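Local coordinates for protein AmbC (Sorangium cellulosum, PDB 5O15) that probably catalyses both the dehydration of a polyketide intermediate and its closure into an oxygen heterocycle, as a bifunctional dehydratase-cyclase domain of ambruticin biosynthesis, at residues L40-H45 / L89-R94; G113-S118 / H131-L136. One frame throughout, in Å; residues are numbered along the deposited sequence.

Contact 1 (L40-H45 / L89-R94); sequences LSTVEH and LALPAR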
loop_
_atom_site.group_PDB
_atom_site.type_symbol
_atom_site.label_atom_id
_atom_site.label_comp_id
_atom_site.label_asym_id
_atom_site.label_seq_id
_atom_site.Cartn_x
_atom_site.Cartn_y
_atom_site.Cartn_z
ATOM N N LEU A 40 2.625 4.602 -16.056
ATOM C CA LEU A 40 1.591 3.715 -15.537
ATOM C C LEU A 40 0.405 3.802 -16.488
ATOM O O LEU A 40 -0.308 4.811 -16.508
ATOM C CB LEU A 40 1.221 4.161 -14.134
ATOM C CG LEU A 40 0.626 3.098 -13.238
ATOM C CD1 LEU A 40 0.525 3.627 -11.820
ATOM C CD2 LEU A 40 -0.715 2.667 -13.771
ATOM N N SER A 41 0.212 2.759 -17.291
ATOM C CA SER A 41 -0.917 2.676 -18.213
ATOM C C SER A 41 -2.074 1.906 -17.589
ATOM O O SER A 41 -1.877 0.795 -17.089
ATOM C CB SER A 41 -0.502 1.930 -19.474
ATOM O OG SER A 41 -1.632 1.563 -20.238
ATOM N N THR A 42 -3.273 2.488 -17.633
ATOM C CA THR A 42 -4.461 1.801 -17.147
ATOM C C THR A 42 -5.038 0.849 -18.188
ATOM O O THR A 42 -6.026 0.159 -17.899
ATOM C CB THR A 42 -5.538 2.798 -16.683
ATOM O OG1 THR A 42 -6.028 3.557 -17.804
ATOM C CG2 THR A 42 -5.020 3.746 -15.569
ATOM N N VAL A 43 -4.454 0.807 -19.377
ATOM C CA VAL A 43 -4.719 -0.268 -20.324
ATOM C C VAL A 43 -3.897 -1.495 -19.963
ATOM O O VAL A 43 -4.424 -2.607 -19.869
ATOM C CB VAL A 43 -4.424 0.210 -21.758
ATOM C CG1 VAL A 43 -4.744 -0.883 -22.759
ATOM C CG2 VAL A 43 -5.208 1.483 -22.079
ATOM N N GLU A 44 -2.593 -1.318 -19.734
ATOM C CA GLU A 44 -1.744 -2.462 -19.411
ATOM C C GLU A 44 -2.005 -2.969 -18.002
ATOM O O GLU A 44 -1.938 -4.180 -17.761
ATOM C CB GLU A 44 -0.271 -2.084 -19.561
ATOM C CG GLU A 44 0.126 -1.540 -20.940
ATOM C CD GLU A 44 1.482 -0.840 -20.949
ATOM O OE1 GLU A 44 2.273 -1.022 -19.992
ATOM O OE2 GLU A 44 1.754 -0.090 -21.913
ATOM N N HIS A 45 -2.339 -2.066 -17.084
ATOM C CA HIS A 45 -2.602 -2.372 -15.684
ATOM C C HIS A 45 -4.037 -2.002 -15.357
ATOM O O HIS A 45 -4.291 -1.196 -14.461
ATOM C CB HIS A 45 -1.606 -1.639 -14.781
ATOM C CG HIS A 45 -0.234 -2.190 -14.918
ATOM N ND1 HIS A 45 0.204 -3.282 -14.202
ATOM C CD2 HIS A 45 0.761 -1.879 -15.780
ATOM C CE1 HIS A 45 1.420 -3.601 -14.593
ATOM N NE2 HIS A 45 1.776 -2.773 -15.561
ATOM N N LEU A 89 -3.854 10.121 -6.742
ATOM C CA LEU A 89 -3.579 10.072 -8.169
ATOM C C LEU A 89 -4.859 9.567 -8.830
ATOM O O LEU A 89 -5.223 8.385 -8.704
ATOM C CB LEU A 89 -2.395 9.149 -8.436
ATOM C CG LEU A 89 -1.740 9.128 -9.816
ATOM C CD1 LEU A 89 -0.320 8.574 -9.773
ATOM C CD2 LEU A 89 -2.530 8.411 -10.858
ATOM N N ALA A 90 -5.559 10.482 -9.490
ATOM C CA ALA A 90 -6.766 10.153 -10.232
ATOM C C ALA A 90 -6.376 9.370 -11.470
ATOM O O ALA A 90 -5.429 9.729 -12.165
ATOM C CB ALA A 90 -7.490 11.439 -10.624
ATOM N N LEU A 91 -7.079 8.313 -11.734
ATOM C CA LEU A 91 -6.672 7.411 -12.809
ATOM C C LEU A 91 -7.510 7.638 -14.049
ATOM O O LEU A 91 -8.741 7.677 -13.954
ATOM C CB LEU A 91 -6.831 5.963 -12.376
ATOM C CG LEU A 91 -5.830 5.482 -11.318
ATOM C CD1 LEU A 91 -6.291 4.180 -10.695
ATOM C CD2 LEU A 91 -4.428 5.341 -11.921
ATOM N N PRO A 92 -6.903 7.718 -15.227
ATOM C CA PRO A 92 -7.691 7.832 -16.459
ATOM C C PRO A 92 -8.332 6.503 -16.787
ATOM O O PRO A 92 -7.776 5.443 -16.494
ATOM C CB PRO A 92 -6.636 8.181 -17.509
ATOM C CG PRO A 92 -5.418 7.476 -17.018
ATOM C CD PRO A 92 -5.465 7.565 -15.510
ATOM N N ALA A 93 -9.514 6.566 -17.412
ATOM C CA ALA A 93 -10.249 5.343 -17.712
ATOM C C ALA A 93 -9.536 4.501 -18.760
ATOM O O ALA A 93 -9.630 3.269 -18.724
ATOM C CB ALA A 93 -11.671 5.671 -18.170
ATOM N N ARG A 94 -8.820 5.141 -19.685
ATOM C CA ARG A 94 -8.103 4.441 -20.741
ATOM C C ARG A 94 -6.941 5.314 -21.195
ATOM O O ARG A 94 -6.980 5.922 -22.268
ATOM C CB ARG A 94 -9.049 4.112 -21.906
ATOM C CG ARG A 94 -8.371 3.391 -23.073
ATOM C CD ARG A 94 -9.371 2.848 -24.086
ATOM N NE ARG A 94 -10.260 1.856 -23.484
ATOM C CZ ARG A 94 -9.985 0.558 -23.370
ATOM N NH1 ARG A 94 -8.832 0.065 -23.813
ATOM N NH2 ARG A 94 -10.869 -0.251 -22.802
HETATM O O HOH W 1 -8.357 0.341 -19.260
#

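Contact 2 (G113-S118 / H131-L136); sequences GFAVHS and HARGVL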
loop_
_atom_site.group_PDB
_atom_site.type_symbol
_atom_site.label_atom_id
_atom_site.label_comp_id
_atom_site.label_asym_id
_atom_site.label_seq_id
_atom_site.Cartn_x
_atom_site.Cartn_y
_atom_site.Cartn_z
ATOM N N GLY A 113 15.849 11.731 1.606
ATOM C CA GLY A 113 14.493 12.132 1.270
ATOM C C GLY A 113 14.095 11.649 -0.108
ATOM O O GLY A 113 14.916 11.354 -0.968
ATOM N N PHE A 114 12.780 11.515 -0.322
ATOM C CA PHE A 114 12.280 11.157 -1.639
ATOM C C PHE A 114 10.911 11.785 -1.844
ATOM O O PHE A 114 10.250 12.184 -0.889
ATOM C CB PHE A 114 12.206 9.629 -1.838
ATOM C CG PHE A 114 11.078 8.993 -1.090
ATOM C CD1 PHE A 114 11.231 8.560 0.202
ATOM C CD2 PHE A 114 9.834 8.871 -1.698
ATOM C CE1 PHE A 114 10.178 8.002 0.893
ATOM C CE2 PHE A 114 8.738 8.276 -1.000
ATOM C CZ PHE A 114 8.928 7.885 0.273
ATOM N N ALA A 115 10.469 11.817 -3.087
ATOM C CA ALA A 115 9.109 12.230 -3.425
ATOM C C ALA A 115 8.640 11.426 -4.630
ATOM O O ALA A 115 9.455 10.982 -5.434
ATOM C CB ALA A 115 8.982 13.728 -3.711
ATOM N N VAL A 116 7.322 11.236 -4.747
ATOM C CA VAL A 116 6.700 10.548 -5.874
ATOM C C VAL A 116 5.740 11.519 -6.534
ATOM O O VAL A 116 4.894 12.103 -5.853
ATOM C CB VAL A 116 5.930 9.306 -5.396
ATOM C CG1 VAL A 116 5.298 8.597 -6.573
ATOM C CG2 VAL A 116 6.854 8.405 -4.606
ATOM N N HIS A 117 5.824 11.636 -7.866
ATOM C CA HIS A 117 5.055 12.604 -8.639
ATOM C C HIS A 117 4.475 11.938 -9.868
ATOM O O HIS A 117 4.999 10.931 -10.341
ATOM C CB HIS A 117 5.994 13.672 -9.164
ATOM C CG HIS A 117 7.084 13.998 -8.221
ATOM N ND1 HIS A 117 6.962 15.072 -7.402
ATOM C CD2 HIS A 117 8.268 13.408 -7.916
ATOM C CE1 HIS A 117 8.062 15.223 -6.691
ATOM N NE2 HIS A 117 8.870 14.208 -6.972
ATOM N N SER A 118 3.436 12.556 -10.427
ATOM C CA SER A 118 2.927 12.103 -11.708
ATOM C C SER A 118 2.473 13.286 -12.532
ATOM O O SER A 118 2.261 14.380 -12.019
ATOM C CB SER A 118 1.786 11.100 -11.547
ATOM O OG SER A 118 0.574 11.762 -11.341
ATOM N N HIS A 131 2.516 13.327 -5.078
ATOM C CA HIS A 131 1.585 12.461 -4.386
ATOM C C HIS A 131 2.069 12.017 -3.026
ATOM O O HIS A 131 1.234 11.836 -2.132
ATOM C CB HIS A 131 1.283 11.235 -5.250
ATOM C CG HIS A 131 0.675 11.583 -6.561
ATOM N ND1 HIS A 131 -0.587 12.113 -6.666
ATOM C CD2 HIS A 131 1.177 11.556 -7.818
ATOM C CE1 HIS A 131 -0.846 12.386 -7.936
ATOM N NE2 HIS A 131 0.206 12.045 -8.659
ATOM N N ALA A 132 3.380 11.850 -2.837
ATOM C CA ALA A 132 3.904 11.242 -1.627
ATOM C C ALA A 132 5.315 11.764 -1.437
ATOM O O ALA A 132 6.011 12.083 -2.397
ATOM C CB ALA A 132 3.932 9.708 -1.687
ATOM N N ARG A 133 5.721 11.860 -0.182
ATOM C CA ARG A 133 7.061 12.245 0.191
ATOM C C ARG A 133 7.486 11.439 1.381
ATOM O O ARG A 133 6.659 10.923 2.115
ATOM C CB ARG A 133 7.105 13.724 0.622
ATOM C CG ARG A 133 6.762 14.699 -0.445
ATOM C CD ARG A 133 6.898 16.155 0.022
ATOM N NE ARG A 133 6.588 17.032 -1.112
ATOM C CZ ARG A 133 7.458 17.321 -2.077
ATOM N NH1 ARG A 133 8.701 16.852 -2.014
ATOM N NH2 ARG A 133 7.092 18.105 -3.081
ATOM N N GLY A 134 8.777 11.352 1.606
ATOM C CA GLY A 134 9.207 10.659 2.790
ATOM C C GLY A 134 10.700 10.554 2.873
ATOM O O GLY A 134 11.441 11.362 2.298
ATOM N N VAL A 135 11.154 9.537 3.588
ATOM C CA VAL A 135 12.560 9.311 3.847
ATOM C C VAL A 135 12.831 7.818 3.718
ATOM O O VAL A 135 12.040 6.995 4.222
ATOM C CB VAL A 135 12.942 9.807 5.256
ATOM C CG1 VAL A 135 14.393 9.522 5.553
ATOM C CG2 VAL A 135 12.599 11.272 5.429
ATOM N N LEU A 136 13.900 7.446 3.026
ATOM C CA LEU A 136 14.460 6.102 2.930
ATOM C C LEU A 136 15.561 5.931 3.962
ATOM O O LEU A 136 16.295 6.900 4.247
ATOM C CB LEU A 136 15.012 5.867 1.527
ATOM C CG LEU A 136 14.050 6.154 0.371
ATOM C CD1 LEU A 136 14.745 5.980 -0.996
ATOM C CD2 LEU A 136 12.787 5.280 0.465
HETATM O O HOH W 2 10.403 15.079 -0.276
#

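Contact 1 (L40-H45 / L89-R94)
The side chain of T42 lies across P92, with its methyl CG2 4.0 Å from CG and 3.8 Å from CD of the proline ring. The same methyl reaches L91, where CD2 is 4.0 Å away. The hydroxyl OG1 is 2.9 Å from P92 O. The carbonyl O of G95 is also within hydrogen-bonding reach of OG1. With chi1 at 66°, OG1 sits between the backbone N and the carbonyl carbon of T42, while CG2 is turned to the proline and leucine. The contact belongs to one end of a hotdog domain. Here the chain leaves strand 34-41 and meets the loop that leads into strand 96-103, the neighbour of 34-41 in the sheet. S41 shapes the turn by an ST motif: its OG accepts from E44 N at 3.1 Å, nearly straight at 168°, and more weakly from V43 N. On the solvent side, V43 CG2 touches R94 CG at 3.8 Å, on the aliphatic part of the arginine. A water donates to T42 O at 2.7 Å and to A93 O at 3.2 Å, joining the two backbones.

Contact 2 (G113-S118 / H131-L136)
Strands 112-120 and 129-137 form an antiparallel beta hairpin in the hotdog sheet that wraps helix 61-75. F114 and G134 are a hydrogen-bonded pair, with F114 N to G134 O at 2.9 Å and G134 N to F114 O at 3.0 Å. The F114 ring lies over the partner strand. One face carries G134 N, 3.6 Å above the plane and offset toward the rim, with R133 C beside it. A chi1 of 74° sets CG between the backbone N and the carbonyl carbon, which swings the ring over G134. A CB on G134 would clash with CE1, so the missing side chain makes room for the ring. L136 CD2 meets F114 CD1 obliquely at 3.6 Å, and A68 of helix 61-75 also touches F114. Shortened to an alanine, F114 would probably leave a gap over G134 and deprive L136 of its aromatic neighbour.

A classic beta bulge sets two residues, H131 and A132, opposite V116. V116 O accepts from H131 N at 2.8 Å, nearly along the C=O axis, and only weakly from A132 N. V116 N bonds to A132 O. Beyond the bulge, S118 OG lies at the edge of the H131 ring, in a 2.7 Å hydrogen bond with NE2. H131 ND1 bonds to A87 O, so both ring nitrogens are held. On the A115 face, R133 NH1 passes A115 CB at 3.6 Å and reaches F114 O through a water, while its NE forms a salt bridge with E86. The two bonds of H131 are likely to fix the turn of its buried ring. With ND1 on a carbonyl, a neutral ring would probably use NE2 as acceptor; a protonated ring could donate at both.

Contact 1 is a surface contact of a turn with a loop, and only one of its touching residues is buried. Contact 2 is partly buried and pairs two strands, with seven buried residues of twelve. Both reach the same sheet: strand 96-103 lies between 34-41 and 112-120. The chemistry follows the place. Contact 1 has a threonine hydroxyl, a few apolar touches and a bridging water. Contact 2 has a ladder of backbone bonds, an aromatic ring over a glycine and a serine-histidine bond. The contacts meet at L89, whose CA packs 3.6 Å from H131 CE1 and whose CD1 is 3.7 Å from S118 OG.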